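Local coordinates for protein IroE-like serine hydrolase (Shewanella oneidensis, PDB 3GFF) that probably hydrolyses ester bonds as a serine hydrolase of the esterase D family, with an alpha/beta-hydrolase fold, at residues A[11-16]-A[27-32]. Residues are numbered along the deposited sequence; the frame is centred on the assembly and turned at random.
Sequences EYQSKR and EYVIAL
Strands 12-19 and 24-31 form the antiparallel beta hairpin that begins the central sheet of this alpha/beta-hydrolase fold, and residues 11-16 and 27-32 meet within it as a compact example of how a sheet margin is built. Two hydrogen-bonded pairs, Gln-13 with Ile-30 and Lys-15 with Tyr-28, supply four backbone bonds; the two shorter ones, Gln-13 N to Ile-30 O and Lys-15 N to Tyr-28 O, are each 2.8 Å. Return bonds run from Ile-30 N to Gln-13 O and from Tyr-28 N to Lys-15 O. Past Gln-13 and Ile-30, at the open end of the hairpin, a water donates to Glu-11 O and accepts from Leu-32 N, linking the two segments through their backbones.

On the face of Gln-13, Lys-15, Tyr-28 and Ile-30, Lys-15 CB sits over the Tyr-28 ring, 3.3 Å from its centroid, in a CH-pi contact. Tyr-28 chi1 of 67° sets CG between the backbone N and carbonyl carbon, laying the ring alongside the lysine chain, with Lys-15 CG 3.2 Å from Tyr-28 OH. Were Tyr-28 replaced by an alanine, the lysine methylenes would probably lose the aromatic face they rest on, and a gap is likely to open against helix 114-132, where the ring touches Leu-125 and Ile-129. On the other face, Tyr-12 CD1 meets Val-29 CG1 at 3.8 Å, and both side chains touch Phe-55 of helix 51-65. Backbone bonding thus fixes the register, while aliphatic and aromatic surfaces join the hairpin to helices on both faces of the sheet.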
loop_
_atom_site.group_PDB
_atom_site.type_symbol
_atom_site.label_atom_id
_atom_site.label_comp_id
_atom_site.label_asym_id
_atom_site.label_seq_id
_atom_site.Cartn_x
_atom_site.Cartn_y
_atom_site.Cartn_z
ATOM N N GLU A 11 -13.029 -4.138 8.537
ATOM C CA GLU A 11 -14.076 -4.640 9.514
ATOM C C GLU A 11 -13.490 -4.806 10.905
ATOM O O GLU A 11 -12.943 -5.852 11.289
ATOM C CB GLU A 11 -14.744 -5.943 9.077
ATOM C CG GLU A 11 -15.761 -6.447 10.107
ATOM C CD GLU A 11 -16.670 -7.511 9.568
ATOM O OE1 GLU A 11 -16.776 -7.637 8.321
ATOM O OE2 GLU A 11 -17.297 -8.216 10.395
ATOM N N TYR A 12 -13.634 -3.751 11.673
ATOM C CA TYR A 12 -13.036 -3.711 12.966
ATOM C C TYR A 12 -14.129 -3.664 14.032
ATOM O O TYR A 12 -15.309 -3.574 13.743
ATOM C CB TYR A 12 -12.109 -2.488 13.038
ATOM C CG TYR A 12 -12.830 -1.206 12.711
ATOM C CD1 TYR A 12 -13.687 -0.607 13.646
ATOM C CD2 TYR A 12 -12.705 -0.616 11.455
ATOM C CE1 TYR A 12 -14.380 0.552 13.351
ATOM C CE2 TYR A 12 -13.395 0.556 11.148
ATOM C CZ TYR A 12 -14.227 1.134 12.101
ATOM O OH TYR A 12 -14.904 2.297 11.813
ATOM N N GLN A 13 -13.674 -3.702 15.268
ATOM C CA GLN A 13 -14.498 -3.666 16.448
ATOM C C GLN A 13 -14.072 -2.370 17.160
ATOM O O GLN A 13 -12.894 -2.162 17.431
ATOM C CB GLN A 13 -14.113 -4.910 17.224
ATOM C CG GLN A 13 -15.014 -5.409 18.290
ATOM C CD GLN A 13 -14.686 -6.854 18.664
ATOM O OE1 GLN A 13 -15.437 -7.491 19.404
ATOM N NE2 GLN A 13 -13.570 -7.387 18.125
ATOM N N SER A 14 -15.002 -1.466 17.393
ATOM C CA SER A 14 -14.685 -0.229 18.105
ATOM C C SER A 14 -14.754 -0.465 19.619
ATOM O O SER A 14 -15.793 -0.814 20.163
ATOM C CB SER A 14 -15.631 0.899 17.698
ATOM O OG SER A 14 -15.650 1.898 18.711
ATOM N N LYS A 15 -13.645 -0.205 20.288
ATOM C CA LYS A 15 -13.489 -0.461 21.704
ATOM C C LYS A 15 -13.201 0.751 22.589
ATOM O O LYS A 15 -12.737 1.788 22.113
ATOM C CB LYS A 15 -12.327 -1.443 21.857
ATOM C CG LYS A 15 -12.669 -2.799 22.404
ATOM C CD LYS A 15 -13.604 -3.646 21.603
ATOM C CE LYS A 15 -14.129 -4.727 22.521
ATOM N NZ LYS A 15 -14.933 -4.111 23.646
ATOM N N ARG A 16 -13.454 0.583 23.891
ATOM C CA ARG A 16 -13.144 1.592 24.912
ATOM C C ARG A 16 -12.590 0.967 26.185
ATOM O O ARG A 16 -13.044 -0.098 26.636
ATOM C CB ARG A 16 -14.371 2.415 25.312
ATOM C CG ARG A 16 -14.673 3.507 24.345
ATOM C CD ARG A 16 -16.125 3.886 24.366
ATOM N NE ARG A 16 -16.446 4.567 23.115
ATOM C CZ ARG A 16 -16.731 5.863 22.984
ATOM N NH1 ARG A 16 -16.807 6.658 24.061
ATOM N NH2 ARG A 16 -16.991 6.356 21.759
ATOM N N GLU A 27 -9.922 5.214 23.535
ATOM C CA GLU A 27 -10.549 4.484 22.440
ATOM C C GLU A 27 -9.523 3.777 21.574
ATOM O O GLU A 27 -8.348 4.199 21.435
ATOM C CB GLU A 27 -11.420 5.414 21.574
ATOM C CG GLU A 27 -12.647 5.897 22.309
ATOM C CD GLU A 27 -13.497 6.868 21.504
ATOM O OE1 GLU A 27 -12.992 7.532 20.565
ATOM O OE2 GLU A 27 -14.692 6.977 21.838
ATOM N N TYR A 28 -9.967 2.661 21.029
ATOM C CA TYR A 28 -9.143 1.871 20.144
ATOM C C TYR A 28 -10.003 0.993 19.241
ATOM O O TYR A 28 -11.181 0.764 19.511
ATOM C CB TYR A 28 -8.122 1.051 20.940
ATOM C CG TYR A 28 -8.666 -0.038 21.820
ATOM C CD1 TYR A 28 -9.039 0.226 23.125
ATOM C CD2 TYR A 28 -8.766 -1.340 21.361
ATOM C CE1 TYR A 28 -9.489 -0.775 23.946
ATOM C CE2 TYR A 28 -9.218 -2.343 22.171
ATOM C CZ TYR A 28 -9.565 -2.064 23.469
ATOM O OH TYR A 28 -10.058 -3.046 24.290
ATOM N N VAL A 29 -9.392 0.504 18.170
ATOM C CA VAL A 29 -10.047 -0.354 17.188
ATOM C C VAL A 29 -9.268 -1.667 17.022
ATOM O O VAL A 29 -8.051 -1.682 17.105
ATOM C CB VAL A 29 -10.168 0.350 15.802
ATOM C CG1 VAL A 29 -11.280 1.380 15.792
ATOM C CG2 VAL A 29 -8.819 0.981 15.394
ATOM N N ILE A 30 -9.990 -2.764 16.836
ATOM C CA ILE A 30 -9.415 -4.109 16.649
ATOM C C ILE A 30 -9.866 -4.697 15.300
ATOM O O ILE A 30 -11.029 -4.631 14.993
ATOM C CB ILE A 30 -9.969 -5.099 17.709
ATOM C CG1 ILE A 30 -9.597 -4.691 19.130
ATOM C CG2 ILE A 30 -9.494 -6.522 17.454
ATOM C CD1 ILE A 30 -10.146 -5.672 20.180
ATOM N N ALA A 31 -8.944 -5.256 14.518
ATOM C CA ALA A 31 -9.259 -5.977 13.284
ATOM C C ALA A 31 -8.774 -7.392 13.570
ATOM O O ALA A 31 -7.615 -7.578 13.968
ATOM C CB ALA A 31 -8.526 -5.390 12.062
ATOM N N LEU A 32 -9.676 -8.370 13.440
ATOM C CA LEU A 32 -9.348 -9.763 13.678
ATOM C C LEU A 32 -8.953 -10.390 12.325
ATOM O O LEU A 32 -9.491 -10.036 11.295
ATOM C CB LEU A 32 -10.548 -10.504 14.308
ATOM C CG LEU A 32 -10.950 -10.105 15.735
ATOM C CD1 LEU A 32 -12.199 -10.853 16.132
ATOM C CD2 LEU A 32 -9.823 -10.385 16.767
HETATM O O HOH W 1 -12.691 -7.524 13.099
#